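Local coordinates for a cystathionine beta-synthase domain protein fused to a Zn-ribbon-like domain (Pyrococcus furiosus, PDB 3GHD) that is of unknown function but carries a CBS domain, a module that in related proteins often binds adenosyl nucleotides, fused to a probable metal-binding Zn-ribbon-like domain, at residues 23-28 and 35-40; 5-10 and 28-33; 9-14 and 57-62. All coordinates share one frame; numbering follows the deposited sequence.

How the interactions relate
The chain starts with strand 2-5, and the loop after it makes interaction 2 with the end of strand 25-30. That contact closes a loop holding helix 11-20. Interaction 1 then pairs strand 25-30 with strand 33-39 as a hairpin. Interactions 1 and 2 share V28 and cross along the chain, their segments running in the order 5-10, 23-28, 28-33, 35-40. Interaction 3 closes the widest loop: it brings 57-62 back to 9-14, and the whole of interaction 1 lies within that span. Interactions 2 and 3 share D9 and T10. Together they tie the sheet, the start of helix 11-20 and the returning segment 57-62 into one unit.

Interaction 1: residues 23-28 and 35-40; sequences AGSAVV and LGVVTE
A26 and V38 form a hydrogen-bonded pair in the antiparallel beta hairpin of strands 25-30 and 33-39, part of the CBS domain sheet. A26 N donates to V38 O at 2.7 Å, in the carbonyl plane, and V38 N returns a bond to A26 O. Further along, a classic beta bulge sets L35 and G36 across from V28. V28 N meets G36 O from above the carbonyl plane, while V28 O takes L35 N at 2.8 Å. V28 spreads over two partners. Its CG1 is anti to the backbone N (chi1 -179°) and touches L35 CD1 at 4.3 Å, while its CG2 meets V38 CG2 at 4.2 Å. A26, V28 and V38 point to the face that packs on V5, V14 and I62. The other face carries S25, V27, V37 and T39. There V37 places CG1 between N and the carbonyl carbon (chi1 63°), which leaves CG2 to lie against S25 CB at 3.8 Å. I70 of the second subunit packs on S25 and T39. E40, at the start of helix 40-48, forms a salt bridge with R41 of the third subunit. A water also donates to E40 OE2 and, at 2.9 Å, to A23 O.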
loop_
_atom_site.group_PDB
_atom_site.type_symbol
_atom_site.label_atom_id
_atom_site.label_comp_id
_atom_site.label_asym_id
_atom_site.label_seq_id
_atom_site.Cartn_x
_atom_site.Cartn_y
_atom_site.Cartn_z
ATOM N N ALA A 23 -11.346 -2.011 -7.225
ATOM C CA ALA A 23 -12.751 -1.557 -7.144
ATOM C C ALA A 23 -13.149 -1.425 -5.708
ATOM O O ALA A 23 -12.613 -2.124 -4.863
ATOM C CB ALA A 23 -13.672 -2.540 -7.878
ATOM N N GLY A 24 -14.109 -0.551 -5.427
ATOM C CA GLY A 24 -14.519 -0.264 -4.080
ATOM C C GLY A 24 -15.793 -0.997 -3.672
ATOM O O GLY A 24 -16.017 -1.180 -2.476
ATOM N N SER A 25 -16.635 -1.346 -4.657
ATOM C CA SER A 25 -17.973 -1.972 -4.455
ATOM C C SER A 25 -18.201 -3.290 -5.199
ATOM O O SER A 25 -17.836 -3.429 -6.352
ATOM C CB SER A 25 -19.086 -1.005 -4.949
ATOM O OG SER A 25 -18.955 0.290 -4.358
ATOM N N ALA A 26 -18.866 -4.241 -4.533
ATOM C CA ALA A 26 -19.260 -5.500 -5.142
ATOM C C ALA A 26 -20.757 -5.470 -5.235
ATOM O O ALA A 26 -21.421 -5.382 -4.189
ATOM C CB ALA A 26 -18.857 -6.713 -4.266
ATOM N N VAL A 27 -21.266 -5.519 -6.460
ATOM C CA VAL A 27 -22.693 -5.473 -6.764
ATOM C C VAL A 27 -23.171 -6.913 -6.832
ATOM O O VAL A 27 -22.687 -7.702 -7.641
ATOM C CB VAL A 27 -23.004 -4.721 -8.054
ATOM C CG1 VAL A 27 -24.476 -4.835 -8.395
ATOM C CG2 VAL A 27 -22.581 -3.237 -7.916
ATOM N N VAL A 28 -24.050 -7.254 -5.908
ATOM C CA VAL A 28 -24.549 -8.617 -5.745
ATOM C C VAL A 28 -25.742 -8.853 -6.675
ATOM O O VAL A 28 -26.802 -8.204 -6.531
ATOM C CB VAL A 28 -24.922 -8.913 -4.259
ATOM C CG1 VAL A 28 -25.415 -10.341 -4.095
ATOM C CG2 VAL A 28 -23.680 -8.616 -3.333
ATOM N N LEU A 35 -29.454 -7.436 -6.244
ATOM C CA LEU A 35 -29.975 -7.574 -4.886
ATOM C C LEU A 35 -29.456 -6.476 -3.939
ATOM O O LEU A 35 -30.167 -6.014 -3.043
ATOM C CB LEU A 35 -29.605 -8.962 -4.317
ATOM C CG LEU A 35 -30.088 -10.214 -5.051
ATOM C CD1 LEU A 35 -29.595 -11.455 -4.309
ATOM C CD2 LEU A 35 -31.604 -10.250 -5.174
ATOM N N GLY A 36 -28.214 -6.077 -4.111
ATOM C CA GLY A 36 -27.598 -5.099 -3.220
ATOM C C GLY A 36 -26.148 -4.789 -3.591
ATOM O O GLY A 36 -25.682 -5.146 -4.681
ATOM N N VAL A 37 -25.450 -4.163 -2.657
ATOM C CA VAL A 37 -24.055 -3.778 -2.818
ATOM C C VAL A 37 -23.277 -4.049 -1.488
ATOM O O VAL A 37 -23.839 -3.913 -0.378
ATOM C CB VAL A 37 -24.012 -2.286 -3.248
ATOM C CG1 VAL A 37 -24.610 -1.420 -2.133
ATOM C CG2 VAL A 37 -22.581 -1.801 -3.675
ATOM N N VAL A 38 -22.002 -4.426 -1.621
ATOM C CA VAL A 38 -21.058 -4.628 -0.503
ATOM C C VAL A 38 -19.794 -3.777 -0.806
ATOM O O VAL A 38 -19.316 -3.676 -1.953
ATOM C CB VAL A 38 -20.737 -6.135 -0.250
ATOM C CG1 VAL A 38 -19.647 -6.286 0.804
ATOM C CG2 VAL A 38 -22.023 -6.972 0.160
ATOM N N THR A 39 -19.381 -2.983 0.178
ATOM C CA THR A 39 -18.236 -2.121 0.065
ATOM C C THR A 39 -17.121 -2.667 0.928
ATOM O O THR A 39 -17.319 -3.529 1.789
ATOM C CB THR A 39 -18.572 -0.638 0.434
ATOM O OG1 THR A 39 -18.799 -0.516 1.839
ATOM C CG2 THR A 39 -19.799 -0.214 -0.304
ATOM N N GLU A 40 -15.941 -2.136 0.723
ATOM C CA GLU A 40 -14.808 -2.475 1.587
ATOM C C GLU A 40 -15.070 -2.012 3.017
ATOM O O GLU A 40 -14.619 -2.649 3.942
ATOM C CB GLU A 40 -13.485 -1.899 1.009
ATOM C CG GLU A 40 -13.115 -2.558 -0.310
ATOM C CD GLU A 40 -11.717 -2.260 -0.799
ATOM O OE1 GLU A 40 -11.380 -1.087 -0.687
ATOM O OE2 GLU A 40 -10.966 -3.188 -1.289
HETATM O O HOH W 1 -10.028 -2.513 -3.714
#

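Interaction 2: residues 5-10 and 28-33; sequences VQPKDT and VMEGDE
V5 O accepts the backbone N of M29, a selenomethionine, at 3.0 Å. This single hydrogen bond across the contact is almost straight, 178° at the hydrogen. It belongs to the parallel pairing of V5 with V28. Within 5-10, Q6 to D9 form a type I turn, closed by D9 N to Q6 O. The carboxylate of D9 folds back over the turn, and Q6 N reaches its OD2 at 2.9 Å from above the carboxylate plane. Q6 NE2 adds a weak bond to the same oxygen. The apolar contacts centre on V28. Its CG2 meets V5 CG2 at 3.9 Å, and its CG1 lies against P7 CA at 3.5 Å. The P7 ring also meets oxygens: its CD lies 3.2 Å from M29 O. E30 bends at chi2 (71°), bringing its OE2 to P7 CG at 3.5 Å, with the side chains at about a right angle. A glycine in place of P7 would probably leave the E30 carboxylate and M29 O without the ring carbons they lie against, take CB from V28 CG1, and let the turn flex more. The parallel V5-V28 pairing, with helix 11-20 between its strands, is that of a beta-alpha-beta crossover.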
loop_
_atom_site.group_PDB
_atom_site.type_symbol
_atom_site.label_atom_id
_atom_site.label_comp_id
_atom_site.label_asym_id
_atom_site.label_seq_id
_atom_site.Cartn_x
_atom_site.Cartn_y
_atom_site.Cartn_z
ATOM N N VAL A 5 -20.709 -9.661 -8.366
ATOM C CA VAL A 5 -20.515 -10.966 -7.706
ATOM C C VAL A 5 -21.848 -11.663 -7.483
ATOM O O VAL A 5 -22.898 -11.085 -7.716
ATOM C CB VAL A 5 -19.826 -10.847 -6.342
ATOM C CG1 VAL A 5 -18.431 -10.229 -6.478
ATOM C CG2 VAL A 5 -20.694 -10.057 -5.316
ATOM N N GLN A 6 -21.784 -12.902 -7.010
ATOM C CA GLN A 6 -22.974 -13.705 -6.712
ATOM C C GLN A 6 -23.280 -13.708 -5.203
ATOM O O GLN A 6 -22.372 -13.644 -4.378
ATOM C CB GLN A 6 -22.734 -15.131 -7.186
ATOM C CG GLN A 6 -22.503 -15.275 -8.694
ATOM C CD GLN A 6 -21.676 -16.505 -9.041
ATOM O OE1 GLN A 6 -22.201 -17.484 -9.583
ATOM N NE2 GLN A 6 -20.377 -16.470 -8.700
ATOM N N PRO A 7 -24.569 -13.828 -4.834
ATOM C CA PRO A 7 -24.954 -13.783 -3.416
ATOM C C PRO A 7 -24.199 -14.760 -2.526
ATOM O O PRO A 7 -23.930 -14.458 -1.365
ATOM C CB PRO A 7 -26.438 -14.163 -3.441
ATOM C CG PRO A 7 -26.683 -14.746 -4.770
ATOM C CD PRO A 7 -25.741 -14.050 -5.695
ATOM N N LYS A 8 -23.854 -15.909 -3.080
ATOM C CA LYS A 8 -23.256 -16.979 -2.300
ATOM C C LYS A 8 -21.727 -16.886 -2.275
ATOM O O LYS A 8 -21.091 -17.672 -1.587
ATOM C CB LYS A 8 -23.719 -18.330 -2.834
ATOM N N ASP A 9 -21.135 -15.915 -2.982
ATOM C CA ASP A 9 -19.668 -15.689 -2.917
ATOM C C ASP A 9 -19.271 -15.305 -1.485
ATOM O O ASP A 9 -19.923 -14.484 -0.837
ATOM C CB ASP A 9 -19.192 -14.620 -3.938
ATOM C CG ASP A 9 -19.323 -15.090 -5.410
ATOM O OD1 ASP A 9 -19.425 -16.314 -5.635
ATOM O OD2 ASP A 9 -19.312 -14.254 -6.343
ATOM N N THR A 10 -18.215 -15.921 -0.979
ATOM C CA THR A 10 -17.725 -15.607 0.358
ATOM C C THR A 10 -16.880 -14.326 0.339
ATOM O O THR A 10 -16.432 -13.899 -0.702
ATOM C CB THR A 10 -16.909 -16.753 0.939
ATOM O OG1 THR A 10 -15.898 -17.134 0.023
ATOM C CG2 THR A 10 -17.788 -17.957 1.203
ATOM N N VAL A 28 -24.050 -7.254 -5.908
ATOM C CA VAL A 28 -24.549 -8.617 -5.745
ATOM C C VAL A 28 -25.742 -8.853 -6.675
ATOM O O VAL A 28 -26.802 -8.204 -6.531
ATOM C CB VAL A 28 -24.922 -8.913 -4.259
ATOM C CG1 VAL A 28 -25.415 -10.341 -4.095
ATOM C CG2 VAL A 28 -23.680 -8.616 -3.333
HETATM N N MSE A 29 -25.544 -9.765 -7.632
HETATM C CA MSE A 29 -26.577 -10.136 -8.608
HETATM C C MSE A 29 -26.935 -11.608 -8.544
HETATM O O MSE A 29 -26.060 -12.479 -8.492
HETATM C CB MSE A 29 -26.109 -9.827 -10.037
HETATM C CG MSE A 29 -26.198 -8.380 -10.428
HETATM SE SE MSE A 29 -25.914 -8.198 -12.378
HETATM C CE MSE A 29 -26.021 -6.245 -12.601
ATOM N N GLU A 30 -28.243 -11.860 -8.569
ATOM C CA GLU A 30 -28.819 -13.187 -8.645
ATOM C C GLU A 30 -29.432 -13.234 -10.032
ATOM O O GLU A 30 -30.431 -12.565 -10.312
ATOM C CB GLU A 30 -29.891 -13.344 -7.572
ATOM C CG GLU A 30 -30.520 -14.738 -7.482
ATOM C CD GLU A 30 -29.569 -15.763 -6.908
ATOM O OE1 GLU A 30 -28.669 -16.242 -7.652
ATOM O OE2 GLU A 30 -29.728 -16.075 -5.704
ATOM N N GLY A 31 -28.780 -13.972 -10.918
ATOM C CA GLY A 31 -29.139 -13.969 -12.335
ATOM C C GLY A 31 -29.134 -12.544 -12.866
ATOM O O GLY A 31 -28.099 -11.892 -12.896
ATOM N N ASP A 32 -30.325 -12.085 -13.228
ATOM C CA ASP A 32 -30.593 -10.777 -13.820
ATOM C C ASP A 32 -30.837 -9.661 -12.812
ATOM O O ASP A 32 -30.825 -8.491 -13.203
ATOM C CB ASP A 32 -31.872 -10.867 -14.685
ATOM C CG ASP A 32 -31.591 -10.919 -16.170
ATOM O OD1 ASP A 32 -30.404 -11.039 -16.586
ATOM O OD2 ASP A 32 -32.591 -10.839 -16.929
ATOM N N GLU A 33 -31.089 -10.026 -11.548
ATOM C CA GLU A 33 -31.592 -9.111 -10.506
ATOM C C GLU A 33 -30.477 -8.608 -9.578
ATOM O O GLU A 33 -29.806 -9.413 -8.948
ATOM C CB GLU A 33 -32.630 -9.846 -9.639
ATOM C CG GLU A 33 -33.372 -8.971 -8.630
ATOM C CD GLU A 33 -34.239 -9.771 -7.630
ATOM O OE1 GLU A 33 -34.716 -9.180 -6.643
ATOM O OE2 GLU A 33 -34.423 -10.994 -7.806
#

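Interaction 3: residues 9-14 and 57-62; sequences DTVDRV and VKVEEI
V11 and V57 both hold CG1 anti to the backbone N (chi1 170° and 174°). V11 CG2 thereby sits beside its own N, from where it meets V57 CG1 at 3.7 Å. The two valine side chains run alongside each other in the same direction. V11 CG2 also touches I62 CD1 at 4.0 Å. V59 has CG1 beside its own N (chi1 -79°), and this methyl reaches V14 CG2 at 3.3 Å. That is tighter than a usual carbon contact, and the two valines meet at a slant. Two bonds join the backbones, one on either side of the T10-K58 pair. V59 N donates to D9 O at 2.9 Å, nearly along the C=O axis, and V11 N donates to V57 O at 3.0 Å. T10 OG1 donates to D12 OD1 on its syn side at 2.7 Å, which ties the N-cap residue to the first turn of helix 11-20. In the other segment, K58 NZ forms a salt bridge with E60 OE1, and K58 N bonds to E61 OE2 from above the carboxylate plane. The valines continue into the core, where V14 packs on A26 and V59 on V28 and V38. V48 of the third subunit packs on V11 and D12. The single T10-K58 bridge joins the segment before strand 64-65 to the start of helix 11-20 in the alpha/beta core of a CBS fold.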
loop_
_atom_site.group_PDB
_atom_site.type_symbol
_atom_site.label_atom_id
_atom_site.label_comp_id
_atom_site.label_asym_id
_atom_site.label_seq_id
_atom_site.Cartn_x
_atom_site.Cartn_y
_atom_site.Cartn_z
ATOM N N ASP A 9 -21.135 -15.915 -2.982
ATOM C CA ASP A 9 -19.668 -15.689 -2.917
ATOM C C ASP A 9 -19.271 -15.305 -1.485
ATOM O O ASP A 9 -19.923 -14.484 -0.837
ATOM C CB ASP A 9 -19.192 -14.620 -3.938
ATOM C CG ASP A 9 -19.323 -15.090 -5.410
ATOM O OD1 ASP A 9 -19.425 -16.314 -5.635
ATOM O OD2 ASP A 9 -19.312 -14.254 -6.343
ATOM N N THR A 10 -18.215 -15.921 -0.979
ATOM C CA THR A 10 -17.725 -15.607 0.358
ATOM C C THR A 10 -16.880 -14.326 0.339
ATOM O O THR A 10 -16.432 -13.899 -0.702
ATOM C CB THR A 10 -16.909 -16.753 0.939
ATOM O OG1 THR A 10 -15.898 -17.134 0.023
ATOM C CG2 THR A 10 -17.788 -17.957 1.203
ATOM N N VAL A 11 -16.697 -13.743 1.525
ATOM C CA VAL A 11 -16.162 -12.422 1.705
ATOM C C VAL A 11 -14.663 -12.327 1.389
ATOM O O VAL A 11 -14.156 -11.276 0.883
ATOM C CB VAL A 11 -16.585 -11.906 3.105
ATOM C CG1 VAL A 11 -15.823 -10.618 3.414
ATOM C CG2 VAL A 11 -18.058 -11.585 3.080
ATOM N N ASP A 12 -13.973 -13.449 1.665
ATOM C CA ASP A 12 -12.572 -13.638 1.292
ATOM C C ASP A 12 -12.416 -13.595 -0.209
ATOM O O ASP A 12 -11.535 -12.891 -0.699
ATOM C CB ASP A 12 -11.939 -14.913 1.870
ATOM C CG ASP A 12 -12.666 -16.178 1.476
ATOM O OD1 ASP A 12 -13.903 -16.239 1.524
ATOM O OD2 ASP A 12 -11.987 -17.137 1.100
ATOM N N ARG A 13 -13.244 -14.332 -0.943
ATOM C CA ARG A 13 -13.168 -14.295 -2.400
ATOM C C ARG A 13 -13.528 -12.910 -2.990
ATOM O O ARG A 13 -12.925 -12.478 -3.939
ATOM C CB ARG A 13 -14.040 -15.350 -3.042
ATOM C CG ARG A 13 -13.522 -16.824 -2.789
ATOM C CD ARG A 13 -14.164 -17.755 -3.788
ATOM N N VAL A 14 -14.528 -12.273 -2.431
ATOM C CA VAL A 14 -15.032 -11.004 -2.925
ATOM C C VAL A 14 -13.989 -9.867 -2.672
ATOM O O VAL A 14 -13.728 -9.035 -3.531
ATOM C CB VAL A 14 -16.360 -10.711 -2.285
ATOM C CG1 VAL A 14 -16.800 -9.279 -2.595
ATOM C CG2 VAL A 14 -17.394 -11.746 -2.743
ATOM N N VAL A 57 -18.543 -16.237 5.725
ATOM C CA VAL A 57 -19.561 -15.211 5.486
ATOM C C VAL A 57 -19.841 -15.027 3.965
ATOM O O VAL A 57 -18.913 -14.886 3.163
ATOM C CB VAL A 57 -19.194 -13.907 6.241
ATOM C CG1 VAL A 57 -20.148 -12.774 5.889
ATOM C CG2 VAL A 57 -19.180 -14.162 7.766
ATOM N N LYS A 58 -21.118 -15.074 3.585
ATOM C CA LYS A 58 -21.566 -14.894 2.211
ATOM C C LYS A 58 -21.933 -13.418 2.037
ATOM O O LYS A 58 -22.518 -12.814 2.953
ATOM C CB LYS A 58 -22.741 -15.841 1.902
ATOM C CG LYS A 58 -22.358 -17.292 2.150
ATOM C CD LYS A 58 -23.415 -18.288 1.724
ATOM C CE LYS A 58 -24.098 -19.040 2.889
ATOM N NZ LYS A 58 -25.340 -18.366 3.425
ATOM N N VAL A 59 -21.562 -12.833 0.888
ATOM C CA VAL A 59 -21.754 -11.383 0.668
ATOM C C VAL A 59 -23.199 -10.933 0.832
ATOM O O VAL A 59 -23.444 -9.803 1.254
ATOM C CB VAL A 59 -21.190 -10.843 -0.701
ATOM C CG1 VAL A 59 -19.656 -10.649 -0.639
ATOM C CG2 VAL A 59 -21.690 -11.698 -1.911
ATOM N N GLU A 60 -24.143 -11.797 0.488
ATOM C CA GLU A 60 -25.563 -11.543 0.743
ATOM C C GLU A 60 -25.824 -11.186 2.230
ATOM O O GLU A 60 -26.685 -10.348 2.524
ATOM C CB GLU A 60 -26.399 -12.756 0.328
ATOM C CG GLU A 60 -26.186 -13.979 1.222
ATOM C CD GLU A 60 -26.878 -15.235 0.726
ATOM O OE1 GLU A 60 -26.577 -16.312 1.303
ATOM O OE2 GLU A 60 -27.722 -15.166 -0.206
ATOM N N GLU A 61 -25.041 -11.784 3.139
ATOM C CA GLU A 61 -25.177 -11.539 4.579
ATOM C C GLU A 61 -24.757 -10.143 5.052
ATOM O O GLU A 61 -25.124 -9.762 6.164
ATOM C CB GLU A 61 -24.400 -12.574 5.408
ATOM C CG GLU A 61 -24.622 -14.050 5.049
ATOM C CD GLU A 61 -23.770 -14.967 5.922
ATOM O OE1 GLU A 61 -23.446 -14.574 7.082
ATOM O OE2 GLU A 61 -23.429 -16.080 5.458
ATOM N N ILE A 62 -24.003 -9.375 4.248
ATOM C CA ILE A 62 -23.600 -8.025 4.676
ATOM C C ILE A 62 -23.919 -6.894 3.683
ATOM O O ILE A 62 -23.501 -5.745 3.903
ATOM C CB ILE A 62 -22.096 -7.949 5.008
ATOM C CG1 ILE A 62 -21.247 -8.244 3.768
ATOM C CG2 ILE A 62 -21.712 -8.884 6.104
ATOM C CD1 ILE A 62 -19.753 -8.063 4.006
#